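Local coordinates for amyloid-like protein 1 (Homo sapiens, PDB 3PMR) that probably binds heparin and takes part in cell adhesion, its all-helical E2 domain dimerising in a mode shared with the amyloid precursor protein, at residues Glu28-Ala33 with Gln90-Thr95; Glu39-Gln44 with Glu83-Glu88; Leu148-His153 with Gln163-Gln168. One frame throughout, in Å; residues are numbered along the deposited sequence.

Overall arrangement
Interactions 1 and 2 join the same two helices, 26-56 and 64-119, with centres about 14 Å apart, interaction 2 being nested along the chain inside the loop that interaction 1 closes. Interaction 3 comes later in the sequence and pairs helices 126-157 and 159-187, its centre about 29 Å from that of interaction 2. Interaction 1 is a surface contact made by apolar side chains, with no hydrogen bond across it. The other two are partly buried, and both touch the second subunit. Interaction 2 is held by a buried arginine with a salt bridge and hydrogen bonds to glutamine side chains, whereas interaction 3 packs methionine against aromatic rings and sends its polar groups to the partner chain and to phosphate.

Interaction 1: residues Glu28-Ala33 with Gln90-Thr95; sequences EGFLRA and QRLVET
The hairpin of helices 26-56 and 64-119 is joined here by Phe30 and Ala33 on one helix and Leu92 on the other, with the CA atoms of Phe30 and Leu92 7.8 Å apart. The phenyl ring brings its CD1-CE1 side to the leucine, and the closest approach is Phe30 CE1 to Leu92 CG at 3.5 Å. With CG anti to the backbone N (chi1 172°), the ring of Phe30 is carried across the gap although its CB does not itself point at the other helix. Leu92 has its CB directed at the other helix, and its isopropyl group divides its contacts: Leu92 CD2 lies 3.9 Å from Phe30 CE1, while Leu92 CD1 lies 3.9 Å from Ala33 CB, about one turn on from Phe30. The ring also passes close to the backbone, with Phe30 CE1 3.7 Å from Leu92 O. Beyond this pair, Phe30 stacks on the ring of His96, so helix 64-119 receives it at two successive turns. No hydrogen bond crosses between the segments, and none of the three touching residues is fully buried. Apolar contact of this kind between facing helices belongs to the two-stranded antiparallel coiled coil that forms the N-terminal half of E2 domains.

Interaction 2: residues Glu39-Gln44 with Glu83-Glu88; sequences ERRMRQ and EQVSGE
The guanidinium of Arg41 lays one face over the backbone of the opposite helix, at Gln84 C and Val85 N, and turns its edges to two acceptors there. On one edge Arg41 NE donates to Glu88 OE1 at 2.8 Å, the core of a salt bridge, reaching the oxygen on its syn side and somewhat out of the carboxylate plane. The two flat groups stand 73° apart, so the pair is far from coplanar, and the second bond, Arg41 NH2 to Glu88 OE2 at 3.3 Å, is weak. At another edge Arg41 NH1 gives a nearly straight bond to Gln84 OE1 at 3.2 Å, on an in-plane lone pair of the amide. The same nitrogen also donates to Gln44 OE1 at 2.9 Å, a more bent bond, tilted from the guanidinium plane, that adds a restraint from its own helix. The two segments run antiparallel at 174°, part of the helical hairpin in the N-terminal coiled coil of the E2 fold. The bend at chi2 (-55°) lays the aliphatic part of Arg41 beside Val85, with Arg41 CD 3.9 Å from Val85 CG2. An alanine in place of Arg41 would probably leave Glu88 without its direct salt-bridge partner, Gln84 OE1 and Gln44 OE1 without their shared donor, and a gap beside Val85. A water accepts from Arg40 NH1 at 2.9 Å and donates to Glu88 OE2 at 2.7 Å. Gln152 of the second subunit packs on both Arg41 and Val85.

Interaction 3: residues Leu148-His153 with Gln163-Gln168; sequences LRHYQH and QQMRFQ. With PO4 (phosphate ion), chain D; PO4 (phosphate ion), chain F.
Met165 holds CG between its backbone N and carbonyl carbon (chi1 70°), the crowded position, in a helix kinked just beyond it, and a bend at chi3 (-79°) swings its methyl group over to His150 and Tyr151. Met165 CE ends 3.4 Å from His150 ND1, approaching that ring obliquely. Nearer the root of the chain, Met165 CG packs 3.8 Å from Tyr151 CD1, and the sulfur SD sits at the edge of the tyrosine ring, 5.5 Å from its centroid, a Met-aromatic contact. The phenol crosses the gap to Arg166, where Tyr151 OH lies 3.5 Å from Arg166 CG. It is not bonded to that arginine: Tyr151 OH and Arg166 NE both go to OE2 of Glu82 of the second subunit, which ties this hairpin to its partner chain. On the far side of helix 126-157 one phosphate takes a bond from Gln152 NE2 at 2.9 Å and another from His153 ND1 at 2.9 Å. A second phosphate is held by Arg149 NH2 at 2.7 Å. These ions probably came from the crystallisation liquor, yet their sites are consistent with a surface suited to anionic heparin. The segments run antiparallel at 165°, a helical hairpin of the C-terminal coiled coil of E2, the half that meets the partner's N-terminal half in the dimer.

Interaction 1: residues Glu28-Ala33 with Gln90-Thr95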
loop_
_atom_site.group_PDB
_atom_site.type_symbol
_atom_site.label_atom_id
_atom_site.label_comp_id
_atom_site.label_asym_id
_atom_site.label_seq_id
_atom_site.Cartn_x
_atom_site.Cartn_y
_atom_site.Cartn_z
ATOM N N GLU B 28 -7.229 -5.016 10.009
ATOM C CA GLU B 28 -6.634 -4.073 10.941
ATOM C C GLU B 28 -5.413 -4.699 11.634
ATOM O O GLU B 28 -4.404 -4.021 11.831
ATOM C CB GLU B 28 -7.662 -3.622 11.981
ATOM N N GLY B 29 -5.488 -5.990 11.965
ATOM C CA GLY B 29 -4.354 -6.663 12.588
ATOM C C GLY B 29 -3.126 -6.554 11.693
ATOM O O GLY B 29 -2.019 -6.275 12.155
ATOM N N PHE B 30 -3.330 -6.755 10.396
ATOM C CA PHE B 30 -2.262 -6.668 9.399
ATOM C C PHE B 30 -1.646 -5.266 9.338
ATOM O O PHE B 30 -0.425 -5.108 9.372
ATOM C CB PHE B 30 -2.821 -7.038 8.021
ATOM C CG PHE B 30 -1.862 -6.808 6.878
ATOM C CD1 PHE B 30 -0.684 -7.533 6.782
ATOM C CD2 PHE B 30 -2.151 -5.870 5.895
ATOM C CE1 PHE B 30 0.188 -7.344 5.714
ATOM C CE2 PHE B 30 -1.280 -5.673 4.816
ATOM C CZ PHE B 30 -0.107 -6.409 4.735
ATOM N N LEU B 31 -2.495 -4.249 9.234
ATOM C CA LEU B 31 -2.019 -2.869 9.171
ATOM C C LEU B 31 -1.226 -2.526 10.419
ATOM O O LEU B 31 -0.155 -1.938 10.350
ATOM C CB LEU B 31 -3.200 -1.912 9.042
ATOM C CG LEU B 31 -3.786 -1.770 7.642
ATOM C CD1 LEU B 31 -5.176 -1.178 7.744
ATOM C CD2 LEU B 31 -2.888 -0.889 6.793
ATOM N N ARG B 32 -1.764 -2.897 11.556
ATOM C CA ARG B 32 -1.149 -2.675 12.831
ATOM C C ARG B 32 0.236 -3.290 12.905
ATOM O O ARG B 32 1.163 -2.654 13.321
ATOM C CB ARG B 32 -2.022 -3.220 13.939
ATOM C CG ARG B 32 -1.795 -2.615 15.238
ATOM N N ALA B 33 0.341 -4.525 12.468
ATOM C CA ALA B 33 1.615 -5.215 12.466
ATOM C C ALA B 33 2.585 -4.502 11.518
ATOM O O ALA B 33 3.765 -4.304 11.831
ATOM C CB ALA B 33 1.416 -6.655 12.024
ATOM N N GLN B 90 8.161 -9.677 3.461
ATOM C CA GLN B 90 7.781 -10.805 2.633
ATOM C C GLN B 90 6.971 -11.794 3.461
ATOM O O GLN B 90 5.993 -12.367 2.985
ATOM C CB GLN B 90 9.039 -11.469 2.087
ATOM C CG GLN B 90 8.824 -12.328 0.871
ATOM C CD GLN B 90 10.135 -12.775 0.256
ATOM O OE1 GLN B 90 10.998 -11.949 -0.060
ATOM N NE2 GLN B 90 10.292 -14.084 0.079
ATOM N N ARG B 91 7.380 -11.975 4.711
ATOM C CA ARG B 91 6.697 -12.881 5.608
ATOM C C ARG B 91 5.326 -12.319 6.005
ATOM O O ARG B 91 4.343 -13.055 6.091
ATOM C CB ARG B 91 7.546 -13.117 6.854
ATOM C CG ARG B 91 7.009 -14.208 7.749
ATOM C CD ARG B 91 7.642 -14.151 9.116
ATOM N NE ARG B 91 7.004 -15.087 10.035
ATOM C CZ ARG B 91 7.153 -15.047 11.355
ATOM N NH1 ARG B 91 7.922 -14.116 11.909
ATOM N NH2 ARG B 91 6.526 -15.930 12.123
ATOM N N LEU B 92 5.267 -11.013 6.241
ATOM C CA LEU B 92 4.023 -10.361 6.621
ATOM C C LEU B 92 3.008 -10.412 5.471
ATOM O O LEU B 92 1.823 -10.685 5.679
ATOM C CB LEU B 92 4.287 -8.899 6.999
ATOM C CG LEU B 92 3.109 -8.113 7.572
ATOM C CD1 LEU B 92 2.793 -8.608 8.977
ATOM C CD2 LEU B 92 3.470 -6.641 7.609
ATOM N N VAL B 93 3.486 -10.149 4.265
ATOM C CA VAL B 93 2.637 -10.160 3.081
ATOM C C VAL B 93 2.080 -11.562 2.798
ATOM O O VAL B 93 0.901 -11.712 2.489
ATOM C CB VAL B 93 3.428 -9.652 1.849
ATOM C CG1 VAL B 93 2.713 -10.014 0.564
ATOM C CG2 VAL B 93 3.603 -8.141 1.944
ATOM N N GLU B 94 2.924 -12.580 2.914
ATOM C CA GLU B 94 2.481 -13.945 2.664
ATOM C C GLU B 94 1.435 -14.397 3.677
ATOM O O GLU B 94 0.433 -15.015 3.318
ATOM C CB GLU B 94 3.667 -14.909 2.689
ATOM C CG GLU B 94 3.287 -16.339 2.318
ATOM N N THR B 95 1.675 -14.093 4.947
ATOM C CA THR B 95 0.744 -14.463 5.999
ATOM C C THR B 95 -0.631 -13.846 5.742
ATOM O O THR B 95 -1.660 -14.515 5.864
ATOM C CB THR B 95 1.260 -14.000 7.366
ATOM O OG1 THR B 95 2.470 -14.698 7.670
ATOM C CG2 THR B 95 0.240 -14.269 8.452
#

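Interaction 2: residues Glu39-Gln44 with Glu83-Glu88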
loop_
_atom_site.group_PDB
_atom_site.type_symbol
_atom_site.label_atom_id
_atom_site.label_comp_id
_atom_site.label_asym_id
_atom_site.label_seq_id
_atom_site.Cartn_x
_atom_site.Cartn_y
_atom_site.Cartn_z
ATOM N N GLU B 39 7.913 1.307 12.164
ATOM C CA GLU B 39 8.457 2.128 13.245
ATOM C C GLU B 39 9.705 1.521 13.868
ATOM O O GLU B 39 10.683 2.220 14.148
ATOM C CB GLU B 39 7.394 2.316 14.335
ATOM C CG GLU B 39 6.226 3.195 13.922
ATOM C CD GLU B 39 5.093 3.181 14.935
ATOM O OE1 GLU B 39 4.199 4.053 14.841
ATOM O OE2 GLU B 39 5.090 2.293 15.818
ATOM N N ARG B 40 9.664 0.216 14.095
ATOM C CA ARG B 40 10.794 -0.485 14.690
ATOM C C ARG B 40 12.027 -0.365 13.792
ATOM O O ARG B 40 13.130 -0.075 14.251
ATOM C CB ARG B 40 10.425 -1.958 14.891
ATOM C CG ARG B 40 11.504 -2.803 15.557
ATOM C CD ARG B 40 11.052 -4.256 15.673
ATOM N NE ARG B 40 9.858 -4.389 16.504
ATOM C CZ ARG B 40 9.174 -5.522 16.649
ATOM N NH1 ARG B 40 9.565 -6.625 16.015
ATOM N NH2 ARG B 40 8.097 -5.556 17.428
ATOM N N ARG B 41 11.830 -0.575 12.497
ATOM C CA ARG B 41 12.930 -0.507 11.555
ATOM C C ARG B 41 13.443 0.919 11.354
ATOM O O ARG B 41 14.644 1.132 11.181
ATOM C CB ARG B 41 12.510 -1.137 10.224
ATOM C CG ARG B 41 12.152 -2.626 10.353
ATOM C CD ARG B 41 13.293 -3.428 10.995
ATOM N NE ARG B 41 13.042 -4.867 10.951
ATOM C CZ ARG B 41 13.981 -5.795 11.106
ATOM N NH1 ARG B 41 15.243 -5.439 11.319
ATOM N NH2 ARG B 41 13.661 -7.081 11.029
ATOM N N MET B 42 12.539 1.891 11.374
ATOM C CA MET B 42 12.942 3.286 11.235
ATOM C C MET B 42 13.905 3.660 12.373
ATOM O O MET B 42 14.908 4.323 12.136
ATOM C CB MET B 42 11.703 4.198 11.235
ATOM C CG MET B 42 10.981 4.222 9.887
ATOM S SD MET B 42 9.384 5.049 9.964
ATOM C CE MET B 42 9.908 6.705 10.462
ATOM N N ARG B 43 13.612 3.220 13.597
ATOM C CA ARG B 43 14.488 3.498 14.749
ATOM C C ARG B 43 15.858 2.832 14.620
ATOM O O ARG B 43 16.874 3.402 15.024
ATOM C CB ARG B 43 13.868 3.012 16.058
ATOM C CG ARG B 43 12.613 3.720 16.486
ATOM C CD ARG B 43 12.343 3.447 17.955
ATOM N NE ARG B 43 10.928 3.593 18.277
ATOM C CZ ARG B 43 10.004 2.678 17.999
ATOM N NH1 ARG B 43 10.347 1.544 17.398
ATOM N NH2 ARG B 43 8.735 2.897 18.314
ATOM N N GLN B 44 15.883 1.612 14.095
ATOM C CA GLN B 44 17.145 0.894 13.922
ATOM C C GLN B 44 18.001 1.586 12.868
ATOM O O GLN B 44 19.198 1.740 13.039
ATOM C CB GLN B 44 16.893 -0.555 13.493
ATOM C CG GLN B 44 16.289 -1.422 14.576
ATOM C CD GLN B 44 15.841 -2.785 14.055
ATOM O OE1 GLN B 44 16.142 -3.168 12.922
ATOM N NE2 GLN B 44 15.121 -3.521 14.889
ATOM N N GLU B 83 18.279 -6.625 4.375
ATOM C CA GLU B 83 17.856 -8.010 4.160
ATOM C C GLU B 83 16.800 -8.442 5.162
ATOM O O GLU B 83 15.850 -9.146 4.815
ATOM C CB GLU B 83 19.067 -8.950 4.218
ATOM C CG GLU B 83 20.002 -8.794 3.028
ATOM C CD GLU B 83 21.318 -9.536 3.199
ATOM O OE1 GLU B 83 21.514 -10.183 4.254
ATOM O OE2 GLU B 83 22.159 -9.469 2.277
ATOM N N GLN B 84 16.962 -8.005 6.405
ATOM C CA GLN B 84 16.005 -8.328 7.450
ATOM C C GLN B 84 14.678 -7.610 7.234
ATOM O O GLN B 84 13.622 -8.177 7.499
ATOM C CB GLN B 84 16.561 -7.947 8.821
ATOM C CG GLN B 84 17.700 -8.831 9.286
ATOM C CD GLN B 84 18.164 -8.475 10.678
ATOM O OE1 GLN B 84 17.520 -7.686 11.376
ATOM N NE2 GLN B 84 19.279 -9.062 11.102
ATOM N N VAL B 85 14.731 -6.360 6.779
ATOM C CA VAL B 85 13.508 -5.579 6.540
ATOM C C VAL B 85 12.694 -6.244 5.424
ATOM O O VAL B 85 11.488 -6.448 5.536
ATOM C CB VAL B 85 13.839 -4.117 6.115
ATOM C CG1 VAL B 85 12.553 -3.384 5.726
ATOM C CG2 VAL B 85 14.553 -3.379 7.262
ATOM N N SER B 86 13.388 -6.560 4.343
ATOM C CA SER B 86 12.814 -7.197 3.167
ATOM C C SER B 86 12.245 -8.599 3.489
ATOM O O SER B 86 11.136 -8.928 3.100
ATOM C CB SER B 86 13.918 -7.284 2.108
ATOM O OG SER B 86 13.489 -7.969 0.957
ATOM N N GLY B 87 13.019 -9.412 4.205
ATOM C CA GLY B 87 12.576 -10.755 4.551
ATOM C C GLY B 87 11.342 -10.730 5.428
ATOM O O GLY B 87 10.452 -11.579 5.317
ATOM N N GLU B 88 11.310 -9.735 6.306
ATOM C CA GLU B 88 10.213 -9.515 7.234
ATOM C C GLU B 88 8.927 -9.087 6.508
ATOM O O GLU B 88 7.841 -9.586 6.808
ATOM C CB GLU B 88 10.651 -8.449 8.234
ATOM C CG GLU B 88 9.680 -8.073 9.320
ATOM C CD GLU B 88 10.326 -7.099 10.309
ATOM O OE1 GLU B 88 10.783 -6.015 9.874
ATOM O OE2 GLU B 88 10.389 -7.422 11.516
HETATM O O HOH W 1 11.467 -6.863 13.876
#

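Interaction 3: residues Leu148-His153 with Gln163-Gln168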
loop_
_atom_site.group_PDB
_atom_site.type_symbol
_atom_site.label_atom_id
_atom_site.label_comp_id
_atom_site.label_asym_id
_atom_site.label_seq_id
_atom_site.Cartn_x
_atom_site.Cartn_y
_atom_site.Cartn_z
ATOM N N LEU B 148 -8.927 -10.301 -9.915
ATOM C CA LEU B 148 -8.698 -9.131 -10.757
ATOM C C LEU B 148 -7.792 -8.103 -10.082
ATOM O O LEU B 148 -6.875 -7.568 -10.712
ATOM C CB LEU B 148 -10.038 -8.471 -11.119
ATOM C CG LEU B 148 -11.033 -9.264 -11.984
ATOM C CD1 LEU B 148 -12.421 -8.679 -11.847
ATOM C CD2 LEU B 148 -10.590 -9.242 -13.442
ATOM N N ARG B 149 -8.055 -7.821 -8.806
ATOM C CA ARG B 149 -7.254 -6.851 -8.052
ATOM C C ARG B 149 -5.794 -7.289 -7.937
ATOM O O ARG B 149 -4.877 -6.471 -8.053
ATOM C CB ARG B 149 -7.829 -6.640 -6.640
ATOM C CG ARG B 149 -7.094 -5.563 -5.842
ATOM C CD ARG B 149 -7.748 -5.288 -4.486
ATOM N NE ARG B 149 -9.177 -5.031 -4.619
ATOM C CZ ARG B 149 -10.133 -5.894 -4.281
ATOM N NH1 ARG B 149 -9.825 -7.086 -3.779
ATOM N NH2 ARG B 149 -11.406 -5.568 -4.456
ATOM N N HIS B 150 -5.581 -8.577 -7.702
ATOM C CA HIS B 150 -4.231 -9.096 -7.568
ATOM C C HIS B 150 -3.434 -8.875 -8.854
ATOM O O HIS B 150 -2.283 -8.437 -8.824
ATOM C CB HIS B 150 -4.255 -10.583 -7.256
ATOM C CG HIS B 150 -2.892 -11.160 -7.074
ATOM N ND1 HIS B 150 -2.484 -12.322 -7.691
ATOM C CD2 HIS B 150 -1.826 -10.711 -6.373
ATOM C CE1 HIS B 150 -1.222 -12.563 -7.382
ATOM N NE2 HIS B 150 -0.799 -11.600 -6.584
ATOM N N TYR B 151 -4.057 -9.211 -9.975
ATOM C CA TYR B 151 -3.452 -9.050 -11.290
ATOM C C TYR B 151 -3.167 -7.559 -11.537
ATOM O O TYR B 151 -2.080 -7.174 -11.970
ATOM C CB TYR B 151 -4.426 -9.602 -12.336
ATOM C CG TYR B 151 -3.984 -9.471 -13.766
ATOM C CD1 TYR B 151 -2.706 -9.867 -14.169
ATOM C CD2 TYR B 151 -4.852 -8.963 -14.725
ATOM C CE1 TYR B 151 -2.310 -9.754 -15.499
ATOM C CE2 TYR B 151 -4.470 -8.844 -16.044
ATOM C CZ TYR B 151 -3.204 -9.236 -16.426
ATOM O OH TYR B 151 -2.840 -9.062 -17.733
ATOM N N GLN B 152 -4.161 -6.736 -11.245
ATOM C CA GLN B 152 -4.064 -5.296 -11.410
ATOM C C GLN B 152 -2.892 -4.736 -10.601
ATOM O O GLN B 152 -2.152 -3.877 -11.079
ATOM C CB GLN B 152 -5.381 -4.644 -10.972
ATOM C CG GLN B 152 -5.335 -3.126 -10.894
ATOM C CD GLN B 152 -4.797 -2.625 -9.569
ATOM O OE1 GLN B 152 -4.295 -1.502 -9.478
ATOM N NE2 GLN B 152 -4.898 -3.449 -8.533
ATOM N N HIS B 153 -2.725 -5.238 -9.382
ATOM C CA HIS B 153 -1.645 -4.796 -8.508
ATOM C C HIS B 153 -0.277 -5.187 -9.062
ATOM O O HIS B 153 0.661 -4.387 -9.040
ATOM C CB HIS B 153 -1.806 -5.398 -7.110
ATOM C CG HIS B 153 -0.644 -5.123 -6.207
ATOM N ND1 HIS B 153 -0.448 -3.903 -5.598
ATOM C CD2 HIS B 153 0.425 -5.886 -5.873
ATOM C CE1 HIS B 153 0.692 -3.924 -4.930
ATOM N NE2 HIS B 153 1.241 -5.116 -5.081
ATOM N N GLN B 163 2.731 -10.471 -16.996
ATOM C CA GLN B 163 2.707 -11.273 -18.207
ATOM C C GLN B 163 2.633 -12.788 -17.920
ATOM O O GLN B 163 1.830 -13.510 -18.512
ATOM C CB GLN B 163 3.947 -10.906 -19.038
ATOM C CG GLN B 163 4.296 -11.858 -20.154
ATOM C CD GLN B 163 5.471 -11.358 -20.987
ATOM O OE1 GLN B 163 6.453 -10.843 -20.441
ATOM N NE2 GLN B 163 5.377 -11.509 -22.317
ATOM N N GLN B 164 3.464 -13.258 -17.002
ATOM C CA GLN B 164 3.509 -14.664 -16.630
ATOM C C GLN B 164 2.250 -15.194 -15.940
ATOM O O GLN B 164 2.014 -16.399 -15.940
ATOM C CB GLN B 164 4.702 -14.915 -15.699
ATOM C CG GLN B 164 6.043 -14.507 -16.287
ATOM C CD GLN B 164 7.182 -14.673 -15.290
ATOM O OE1 GLN B 164 7.045 -14.316 -14.119
ATOM N NE2 GLN B 164 8.318 -15.208 -15.754
ATOM N N MET B 165 1.467 -14.317 -15.319
ATOM C CA MET B 165 0.270 -14.769 -14.617
ATOM C C MET B 165 -1.009 -14.576 -15.413
ATOM O O MET B 165 -2.068 -15.029 -15.006
ATOM C CB MET B 165 0.142 -14.056 -13.260
ATOM C CG MET B 165 -0.214 -12.571 -13.325
ATOM S SD MET B 165 -0.082 -11.781 -11.696
ATOM C CE MET B 165 -1.644 -12.317 -10.944
ATOM N N ARG B 166 -0.893 -13.913 -16.555
ATOM C CA ARG B 166 -2.027 -13.611 -17.424
ATOM C C ARG B 166 -2.980 -14.793 -17.679
ATOM O O ARG B 166 -4.191 -14.685 -17.468
ATOM C CB ARG B 166 -1.484 -13.085 -18.749
ATOM C CG ARG B 166 -2.373 -12.117 -19.473
ATOM C CD ARG B 166 -1.686 -11.659 -20.748
ATOM N NE ARG B 166 -0.542 -10.789 -20.494
ATOM C CZ ARG B 166 0.488 -10.657 -21.323
ATOM N NH1 ARG B 166 0.522 -11.347 -22.458
ATOM N NH2 ARG B 166 1.485 -9.833 -21.030
ATOM N N PHE B 167 -2.433 -15.917 -18.130
ATOM C CA PHE B 167 -3.245 -17.094 -18.431
ATOM C C PHE B 167 -3.869 -17.713 -17.184
ATOM O O PHE B 167 -4.978 -18.249 -17.231
ATOM C CB PHE B 167 -2.402 -18.148 -19.161
ATOM C CG PHE B 167 -3.222 -19.238 -19.791
ATOM C CD1 PHE B 167 -3.923 -18.994 -20.965
ATOM C CD2 PHE B 167 -3.313 -20.497 -19.204
ATOM C CE1 PHE B 167 -4.719 -19.979 -21.545
ATOM C CE2 PHE B 167 -4.105 -21.487 -19.777
ATOM C CZ PHE B 167 -4.806 -21.228 -20.951
ATOM N N GLN B 168 -3.142 -17.638 -16.074
ATOM C CA GLN B 168 -3.616 -18.176 -14.811
ATOM C C GLN B 168 -4.801 -17.361 -14.289
ATOM O O GLN B 168 -5.685 -17.896 -13.628
ATOM C CB GLN B 168 -2.492 -18.168 -13.786
ATOM C CG GLN B 168 -2.961 -18.511 -12.405
ATOM C CD GLN B 168 -3.608 -19.881 -12.340
HETATM P P PO4 D . -3.418 -1.749 -5.543
HETATM O O1 PO4 D . -2.184 -1.703 -6.370
HETATM O O2 PO4 D . -4.130 -3.039 -5.777
HETATM O O3 PO4 D . -3.056 -1.638 -4.103
HETATM O O4 PO4 D . -4.302 -0.616 -5.919
HETATM P P PO4 F . -14.172 -6.227 -2.114
HETATM O O1 PO4 F . -13.496 -6.839 -3.287
HETATM O O2 PO4 F . -15.421 -6.974 -1.816
HETATM O O3 PO4 F . -13.266 -6.281 -0.936
HETATM O O4 PO4 F . -14.502 -4.807 -2.417
#